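Local coordinates for protein phenolic acid decarboxylase (Sedimentibacter hydroxybenzoicus, PDB 7AE5) that catalyses the reversible, oxygen-sensitive decarboxylation of 4-hydroxybenzoate and 3,4-dihydroxybenzoate with prenylated FMN and manganese, detoxifying phenolic compounds without oxygen, at residues D33-G38 with N307-I312; F126-L131 with I297-N302. All blocks are in the same frame, centred on the assembly; numbering follows the deposited sequence.

In the fold
Both contacts are buried and of nearly equal area, about 130 Å² each, yet they lie in different parts of the fold. Contact 1 lays helix 33-43 against the loop that leaves strand 304-306, an edge strand of the sheet the helix belongs with; contact 2 packs a loop onto the end of a barrel strand within the FMN-binding-type domain. In the chain contact 2 is nested inside the loop closed by contact 1, and their centres are about 20 Å apart. A tyrosine ring resting on helix backbone makes the first contact; one isoleucine side chain set against an isoleucine and a histidine of the strand makes the second. A second subunit lies beside contact 1, the partner protein ShdD beside contact 2.

Contact 1 of 2, residues D33-G38 with N307-I312; sequences DIAAAG and NLYLGI
Tyr309 lays its ring against Ala35 and Gly38 on helix 33-43, the helix of a beta-alpha-beta crossover that connects the parallel neighbours 21-24 and 50-53. Asn307 leads into the contact just beyond strand 304-306, at the edge of the same mixed sheet. Its amide suits a place where both polar ends are used: OD1 accepts from Ser144 N and ND2 donates to Tyr142 O. Leu308 packs on Glu316 and Leu320 of helix 316-320.

Tyr309 then carries the whole contact from its side. CG stands anti to the backbone N (chi1 174°), which lets the ring reach over helix backbone. A tyrosine suits this place: its ring gives the helix backbone a broad surface, while OH makes a weak hydrogen bond with Asn135 OD1. Ala35 O lies above one ring face, offset toward the rim, and is 3.9 Å from Tyr309 CD1. Ala35 also offers its small methyl, with CB 4.2 Å from the same CD1. One turn on, Gly38 C comes obliquely to within 3.9 Å of Tyr309 CD2. Pro461 of a second subunit also packs on Ala35 and Tyr309, so the contact borders a subunit interface.

Leu310 packs on Ile317 and Phe276. Glycine suits position 38 because a CB there would run into Tyr309 CB; as it is, Gly38 CA lies 4.1 Å from Tyr309 CB.

Contact 2 of 2, residues F126-L131 with I297-N302; sequences FEILPL and ITHRTN
Leu131 O is gripped by two groups, Tyr59 OH and Arg36 NH2 of the ShdD chain, at the end of the loop from which Ile128 reaches across to His299. The histidine ends strand 287-299, a long strand of the antiparallel, split-barrel-like sheet of the FMN-binding clan, where the chain leaves for a loop.

Ile128 reaches the NE2 and CD2 atoms of the imidazole. Its terminal methyl comes in obliquely, with CD1 3.4 Å from His299 NE2 and 3.5 Å from His299 CD2. The bend about CB-CG1 (chi2 -54°) folds CD1 back from an extended course. Two residues earlier in the strand, Ile297 gives a purely apolar partner. Ile128 therefore spans Ile297 and His299, alternate residues whose side chains both lean toward the loop, and Val259 of the neighbouring strand 259-265 also touches it.

On the same ring, His299 ND1 donates a hydrogen bond to Arg300 O, whose length of 2.5 Å is doubtful. The bond is moderately bent, with an N-H...O angle of 157°. Arg300 O lies close to the plane of the imidazole, whereas ND1 stands above the carbonyl plane of Arg300. Placing His299 CG between its own backbone N and carbonyl carbon (chi1 69°) puts ND1 near the carbonyl of the next residue. A histidine suits this place because one ring nitrogen can probably tie the ring to the chain where it leaves the strand while the rest of the ring packs.

Beyond Ile128 the loop makes an inverse gamma turn centred on Pro130, with a weak bond from Leu131 N to Leu129 O. At the strand, the apolar end of the contact is the pair Ile128 CG1 and Ile297 CG2, 4.3 Å apart.

Contact 1 of 2, residues D33-G38 with N307-I312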
# COMPACT_ATOMS: atom_id res chain seq x y z
N ASP C 33 -39.23 28.62 14.95
CA ASP C 33 -39.36 29.42 13.74
C ASP C 33 -38.04 30.07 13.34
O ASP C 33 -37.59 29.93 12.19
CB ASP C 33 -40.44 30.48 13.93
CG ASP C 33 -41.84 29.92 13.83
OD1 ASP C 33 -42.01 28.85 13.21
OD2 ASP C 33 -42.78 30.55 14.36
N ILE C 34 -37.41 30.80 14.26
CA ILE C 34 -36.24 31.61 13.90
C ILE C 34 -35.09 30.72 13.44
O ILE C 34 -34.42 31.02 12.44
CB ILE C 34 -35.83 32.51 15.08
CG1 ILE C 34 -36.92 33.53 15.39
CG2 ILE C 34 -34.53 33.23 14.76
CD1 ILE C 34 -36.70 34.29 16.67
N ALA C 35 -34.85 29.62 14.15
CA ALA C 35 -33.79 28.71 13.76
C ALA C 35 -34.11 28.01 12.44
O ALA C 35 -33.23 27.87 11.58
CB ALA C 35 -33.54 27.69 14.86
N ALA C 36 -35.36 27.56 12.27
CA ALA C 36 -35.74 26.90 11.03
C ALA C 36 -35.62 27.84 9.84
O ALA C 36 -35.31 27.39 8.73
CB ALA C 36 -37.17 26.36 11.13
N ALA C 37 -35.86 29.13 10.05
CA ALA C 37 -35.66 30.10 8.97
C ALA C 37 -34.18 30.27 8.66
O ALA C 37 -33.79 30.37 7.49
CB ALA C 37 -36.30 31.43 9.33
N GLY C 38 -33.33 30.32 9.69
CA GLY C 38 -31.90 30.37 9.46
C GLY C 38 -31.40 29.15 8.71
O GLY C 38 -30.58 29.26 7.79
N ASN C 307 -28.17 37.45 15.36
CA ASN C 307 -27.78 36.13 15.80
C ASN C 307 -27.55 35.23 14.60
O ASN C 307 -27.95 35.54 13.48
CB ASN C 307 -28.85 35.51 16.72
CG ASN C 307 -28.24 34.69 17.84
OD1 ASN C 307 -27.13 34.97 18.30
ND2 ASN C 307 -28.97 33.68 18.30
N LEU C 308 -26.88 34.10 14.85
CA LEU C 308 -26.43 33.21 13.80
C LEU C 308 -26.97 31.80 14.03
O LEU C 308 -26.97 31.31 15.17
CB LEU C 308 -24.88 33.18 13.75
CG LEU C 308 -24.11 32.07 13.03
CD1 LEU C 308 -22.77 32.61 12.56
CD2 LEU C 308 -23.87 30.85 13.92
N TYR C 309 -27.42 31.17 12.96
CA TYR C 309 -27.72 29.74 12.99
C TYR C 309 -26.55 28.95 12.43
O TYR C 309 -25.95 29.34 11.41
CB TYR C 309 -28.98 29.41 12.18
CG TYR C 309 -29.21 27.91 12.08
CD1 TYR C 309 -29.74 27.20 13.15
CD2 TYR C 309 -28.86 27.21 10.93
CE1 TYR C 309 -29.93 25.83 13.07
CE2 TYR C 309 -29.05 25.84 10.85
CZ TYR C 309 -29.59 25.16 11.92
OH TYR C 309 -29.78 23.80 11.85
N LEU C 310 -26.22 27.85 13.09
CA LEU C 310 -25.24 26.90 12.58
C LEU C 310 -25.79 25.49 12.71
O LEU C 310 -26.54 25.18 13.64
CB LEU C 310 -23.88 27.02 13.30
CG LEU C 310 -23.65 26.29 14.62
CD1 LEU C 310 -22.18 26.32 14.98
CD2 LEU C 310 -24.48 26.91 15.74
N GLY C 311 -25.43 24.65 11.75
CA GLY C 311 -25.88 23.27 11.72
C GLY C 311 -24.99 22.44 10.82
O GLY C 311 -23.77 22.59 10.84
N ILE C 312 -25.60 21.57 10.02
CA ILE C 312 -24.84 20.79 9.04
C ILE C 312 -24.37 21.75 7.95
O ILE C 312 -25.19 22.44 7.33
CB ILE C 312 -25.67 19.63 8.47
CG1 ILE C 312 -25.81 18.53 9.52
CG2 ILE C 312 -25.03 19.09 7.20
CD1 ILE C 312 -27.04 17.66 9.35

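Contact 2 of 2, residues F126-L131 with I297-N302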
# COMPACT_ATOMS: atom_id res chain seq x y z
N PHE C 126 -33.65 39.45 28.42
CA PHE C 126 -34.81 39.13 27.60
C PHE C 126 -35.59 40.37 27.20
O PHE C 126 -36.23 40.38 26.14
CB PHE C 126 -35.71 38.15 28.35
CG PHE C 126 -35.15 36.76 28.43
CD1 PHE C 126 -34.27 36.42 29.44
CD2 PHE C 126 -35.48 35.80 27.49
CE1 PHE C 126 -33.74 35.14 29.52
CE2 PHE C 126 -34.96 34.53 27.56
CZ PHE C 126 -34.09 34.19 28.58
N GLU C 127 -35.55 41.43 28.02
CA GLU C 127 -36.17 42.69 27.62
C GLU C 127 -35.37 43.43 26.57
O GLU C 127 -35.84 44.45 26.06
CB GLU C 127 -36.38 43.58 28.85
CG GLU C 127 -37.73 43.38 29.52
CD GLU C 127 -37.74 43.83 30.97
OE1 GLU C 127 -36.70 44.34 31.45
OE2 GLU C 127 -38.79 43.68 31.63
N ILE C 128 -34.18 42.94 26.22
CA ILE C 128 -33.35 43.51 25.17
C ILE C 128 -33.26 42.58 23.96
O ILE C 128 -33.44 43.01 22.82
CB ILE C 128 -31.94 43.85 25.70
CG1 ILE C 128 -32.03 44.92 26.79
CG2 ILE C 128 -31.03 44.31 24.57
CD1 ILE C 128 -32.76 46.17 26.37
N LEU C 129 -33.00 41.30 24.20
CA LEU C 129 -32.73 40.34 23.14
C LEU C 129 -33.87 39.35 23.01
O LEU C 129 -34.24 38.71 24.00
CB LEU C 129 -31.42 39.60 23.41
CG LEU C 129 -30.16 40.45 23.59
CD1 LEU C 129 -29.00 39.58 24.05
CD2 LEU C 129 -29.81 41.17 22.29
N PRO C 130 -34.45 39.19 21.82
CA PRO C 130 -35.38 38.07 21.61
C PRO C 130 -34.65 36.74 21.56
O PRO C 130 -34.29 36.25 20.49
CB PRO C 130 -36.04 38.41 20.26
CG PRO C 130 -35.75 39.86 20.03
CD PRO C 130 -34.43 40.12 20.68
N LEU C 131 -34.41 36.16 22.73
CA LEU C 131 -33.59 34.96 22.84
C LEU C 131 -34.41 33.71 22.53
O LEU C 131 -35.59 33.62 22.89
CB LEU C 131 -32.98 34.86 24.24
CG LEU C 131 -31.88 35.88 24.52
CD1 LEU C 131 -31.74 36.14 26.01
CD2 LEU C 131 -30.56 35.42 23.91
N ILE C 297 -25.83 47.03 30.71
CA ILE C 297 -26.21 46.89 29.31
C ILE C 297 -26.35 48.29 28.72
O ILE C 297 -27.05 49.14 29.28
CB ILE C 297 -27.52 46.10 29.14
CG1 ILE C 297 -27.30 44.63 29.47
CG2 ILE C 297 -28.06 46.25 27.72
CD1 ILE C 297 -28.58 43.82 29.52
N THR C 298 -25.68 48.52 27.59
CA THR C 298 -25.85 49.74 26.80
C THR C 298 -26.26 49.34 25.39
O THR C 298 -25.63 48.48 24.78
CB THR C 298 -24.56 50.57 26.77
OG1 THR C 298 -23.70 50.08 25.73
CG2 THR C 298 -23.83 50.50 28.10
N HIS C 299 -27.32 49.97 24.88
CA HIS C 299 -27.87 49.54 23.60
C HIS C 299 -28.49 50.72 22.87
O HIS C 299 -28.91 51.71 23.48
CB HIS C 299 -28.91 48.43 23.79
CG HIS C 299 -30.18 48.89 24.45
ND1 HIS C 299 -31.21 49.48 23.76
CD2 HIS C 299 -30.57 48.84 25.75
CE1 HIS C 299 -32.19 49.77 24.59
NE2 HIS C 299 -31.83 49.40 25.81
N ARG C 300 -28.54 50.59 21.54
CA ARG C 300 -29.21 51.57 20.71
C ARG C 300 -30.72 51.47 20.90
O ARG C 300 -31.25 50.51 21.46
CB ARG C 300 -28.85 51.35 19.24
CG ARG C 300 -27.36 51.17 18.98
CD ARG C 300 -27.07 50.95 17.51
NE ARG C 300 -27.74 51.93 16.67
CZ ARG C 300 -27.34 52.27 15.45
NH1 ARG C 300 -26.27 51.73 14.90
NH2 ARG C 300 -28.04 53.18 14.77
N THR C 301 -31.43 52.50 20.42
CA THR C 301 -32.89 52.49 20.52
C THR C 301 -33.48 51.50 19.53
O THR C 301 -33.13 51.51 18.34
CB THR C 301 -33.44 53.89 20.27
OG1 THR C 301 -32.83 54.82 21.18
CG2 THR C 301 -34.95 53.91 20.47
N ASN C 302 -34.37 50.65 20.02
CA ASN C 302 -34.91 49.53 19.26
C ASN C 302 -33.79 48.66 18.69
O ASN C 302 -33.65 48.53 17.47
CB ASN C 302 -35.84 50.02 18.15
CG ASN C 302 -37.22 50.41 18.66
OD1 ASN C 302 -38.21 49.75 18.35
ND2 ASN C 302 -37.28 51.48 19.44